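Local structure of N-acetylmuramoyl-l-alanine amidase (Bartonella henselae, 3NE8) at residues Val8-His13 and Asp76-Ile81. The protein probably cleaves the amide bond between N-acetylmuramic acid and L-alanine in peptidoglycan as a zinc-dependent hydrolase, remodelling the cell wall during bacterial division. Sequence-based numbering, arbitrary orientation.
Sequences VLDPGH and DLFISI. With ZN (zinc ion), chain B.
Asp10 and Ser80, paired across two parallel strands, meet through their side chains as well: the hydroxyl OG of Ser80 donates to Asp10 OD2 at 2.7 Å, reaching the carboxylate oxygen on its anti side and somewhat out of its plane. Asp10 holds CG anti to its own backbone N (chi1 174°) and Ser80 sets OG likewise, which leans both groups toward the C-terminal end of their strands, and the in-register pairing then puts OG beside OD2. The other oxygen, OD1, is taken by Arg66 in a salt bridge and by Thr54 OG1, so the buried carboxylate is gripped from several directions and its charge probably balanced.

Behind it on this face lies Phe78, whose ring is sent forward by the same anti setting to lie against Asp10 CB. The far end of the ring, CZ, comes 3.5 Å from that carbon, and the ring plane stands only 19° from that of the carboxylate. Val8 CG1 abuts the ring edge in plane, 3.8 Å from CD1. On the reverse face, Leu9 and Ile79 run side by side, CD2 of the leucine resting 4.0 Å from CB of the isoleucine, while Ile81 CD1 reaches Leu9 CB.

Regular parallel pairing joins the backbones from Val8 N to Leu77 O onward. It carries on past the strand at Gly12, whose N binds Ile81 O at 2.8 Å in the carbonyl plane. The next residue, His13, places NE2 2.2 Å from the zinc ion, a site completed by Glu28, His82, Asp84 and Glu115. The C-terminal ends of these two neighbouring parallel strands thus bring His13 and His82 to the metal, consistent with the zinc exopeptidase-like clan to which the domain belongs. Strands 49-53 and 186-190 flank the pair, helix 28-45 packs over Leu9, Pro11 and Ile81, and helix 206-227 covers Leu77 and Ile79.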
loop_
_atom_site.group_PDB
_atom_site.type_symbol
_atom_site.label_atom_id
_atom_site.label_comp_id
_atom_site.label_asym_id
_atom_site.label_seq_id
_atom_site.Cartn_x
_atom_site.Cartn_y
_atom_site.Cartn_z
ATOM N N VAL A 8 -0.487 0.727 -18.781
ATOM C CA VAL A 8 -1.332 1.109 -19.895
ATOM C C VAL A 8 -2.074 2.375 -19.527
ATOM O O VAL A 8 -2.686 2.457 -18.449
ATOM C CB VAL A 8 -2.298 -0.028 -20.281
ATOM C CG1 VAL A 8 -3.340 0.464 -21.296
ATOM C CG2 VAL A 8 -1.496 -1.191 -20.863
ATOM N N LEU A 9 -1.970 3.371 -20.404
ATOM C CA LEU A 9 -2.656 4.643 -20.259
ATOM C C LEU A 9 -3.823 4.693 -21.225
ATOM O O LEU A 9 -3.676 4.366 -22.405
ATOM C CB LEU A 9 -1.719 5.809 -20.555
ATOM C CG LEU A 9 -0.411 5.812 -19.769
ATOM C CD1 LEU A 9 0.459 6.996 -20.155
ATOM C CD2 LEU A 9 -0.657 5.806 -18.269
ATOM N N ASP A 10 -4.974 5.127 -20.726
ATOM C CA ASP A 10 -6.191 5.207 -21.512
ATOM C C ASP A 10 -6.639 6.653 -21.647
ATOM O O ASP A 10 -7.233 7.218 -20.726
ATOM C CB ASP A 10 -7.299 4.396 -20.831
ATOM C CG ASP A 10 -8.632 4.546 -21.525
ATOM O OD1 ASP A 10 -8.652 4.391 -22.764
ATOM O OD2 ASP A 10 -9.651 4.844 -20.855
ATOM N N PRO A 11 -6.365 7.277 -22.806
ATOM C CA PRO A 11 -6.880 8.637 -23.017
ATOM C C PRO A 11 -8.395 8.588 -23.217
ATOM O O PRO A 11 -8.882 8.028 -24.205
ATOM C CB PRO A 11 -6.172 9.102 -24.304
ATOM C CG PRO A 11 -5.091 8.090 -24.574
ATOM C CD PRO A 11 -5.564 6.807 -23.952
ATOM N N GLY A 12 -9.141 9.140 -22.263
ATOM C CA GLY A 12 -10.592 9.075 -22.330
ATOM C C GLY A 12 -11.159 9.612 -23.634
ATOM O O GLY A 12 -10.617 10.553 -24.230
ATOM N N HIS A 13 -12.267 9.010 -24.067
ATOM C CA HIS A 13 -13.019 9.465 -25.239
ATOM C C HIS A 13 -12.204 9.253 -26.502
ATOM O O HIS A 13 -11.335 8.383 -26.516
ATOM C CB HIS A 13 -13.537 10.892 -25.020
ATOM C CG HIS A 13 -14.164 11.041 -23.675
ATOM N ND1 HIS A 13 -15.434 10.583 -23.391
ATOM C CD2 HIS A 13 -13.641 11.456 -22.498
ATOM C CE1 HIS A 13 -15.679 10.748 -22.101
ATOM N NE2 HIS A 13 -14.606 11.277 -21.536
ATOM N N ASP A 76 0.561 -4.099 -15.430
ATOM C CA ASP A 76 0.628 -4.058 -13.973
ATOM C C ASP A 76 -0.194 -2.918 -13.383
ATOM O O ASP A 76 -0.431 -2.875 -12.175
ATOM C CB ASP A 76 2.083 -3.908 -13.535
ATOM C CG ASP A 76 2.943 -5.068 -13.978
ATOM O OD1 ASP A 76 2.580 -6.226 -13.664
ATOM O OD2 ASP A 76 3.982 -4.828 -14.635
ATOM N N LEU A 77 -0.617 -1.983 -14.226
ATOM C CA LEU A 77 -1.357 -0.802 -13.798
ATOM C C LEU A 77 -2.038 -0.216 -15.025
ATOM O O LEU A 77 -1.451 -0.184 -16.112
ATOM C CB LEU A 77 -0.401 0.231 -13.183
ATOM C CG LEU A 77 -1.005 1.566 -12.737
ATOM C CD1 LEU A 77 -2.063 1.397 -11.644
ATOM C CD2 LEU A 77 0.092 2.510 -12.269
ATOM N N PHE A 78 -3.264 0.257 -14.838
ATOM C CA PHE A 78 -4.090 0.862 -15.875
ATOM C C PHE A 78 -4.593 2.199 -15.347
ATOM O O PHE A 78 -5.151 2.267 -14.245
ATOM C CB PHE A 78 -5.267 -0.066 -16.191
ATOM C CG PHE A 78 -6.247 0.495 -17.185
ATOM C CD1 PHE A 78 -5.941 0.543 -18.538
ATOM C CD2 PHE A 78 -7.482 0.978 -16.769
ATOM C CE1 PHE A 78 -6.857 1.037 -19.469
ATOM C CE2 PHE A 78 -8.391 1.493 -17.682
ATOM C CZ PHE A 78 -8.077 1.515 -19.043
ATOM N N ILE A 79 -4.384 3.263 -16.121
ATOM C CA ILE A 79 -4.796 4.607 -15.733
ATOM C C ILE A 79 -5.648 5.212 -16.840
ATOM O O ILE A 79 -5.163 5.409 -17.960
ATOM C CB ILE A 79 -3.572 5.517 -15.481
ATOM C CG1 ILE A 79 -2.641 4.913 -14.417
ATOM C CG2 ILE A 79 -4.031 6.905 -15.074
ATOM C CD1 ILE A 79 -1.338 5.676 -14.232
ATOM N N SER A 80 -6.908 5.494 -16.534
ATOM C CA SER A 80 -7.781 6.160 -17.487
ATOM C C SER A 80 -7.780 7.647 -17.178
ATOM O O SER A 80 -7.992 8.058 -16.027
ATOM C CB SER A 80 -9.196 5.593 -17.401
ATOM O OG SER A 80 -10.014 6.089 -18.458
ATOM N N ILE A 81 -7.539 8.450 -18.209
ATOM C CA ILE A 81 -7.284 9.881 -18.070
ATOM C C ILE A 81 -8.464 10.678 -18.622
ATOM O O ILE A 81 -8.867 10.472 -19.773
ATOM C CB ILE A 81 -6.007 10.243 -18.855
ATOM C CG1 ILE A 81 -4.794 9.517 -18.260
ATOM C CG2 ILE A 81 -5.788 11.757 -18.912
ATOM C CD1 ILE A 81 -3.640 9.341 -19.207
HETATM ZN ZN ZN B . -14.352 11.730 -19.440
#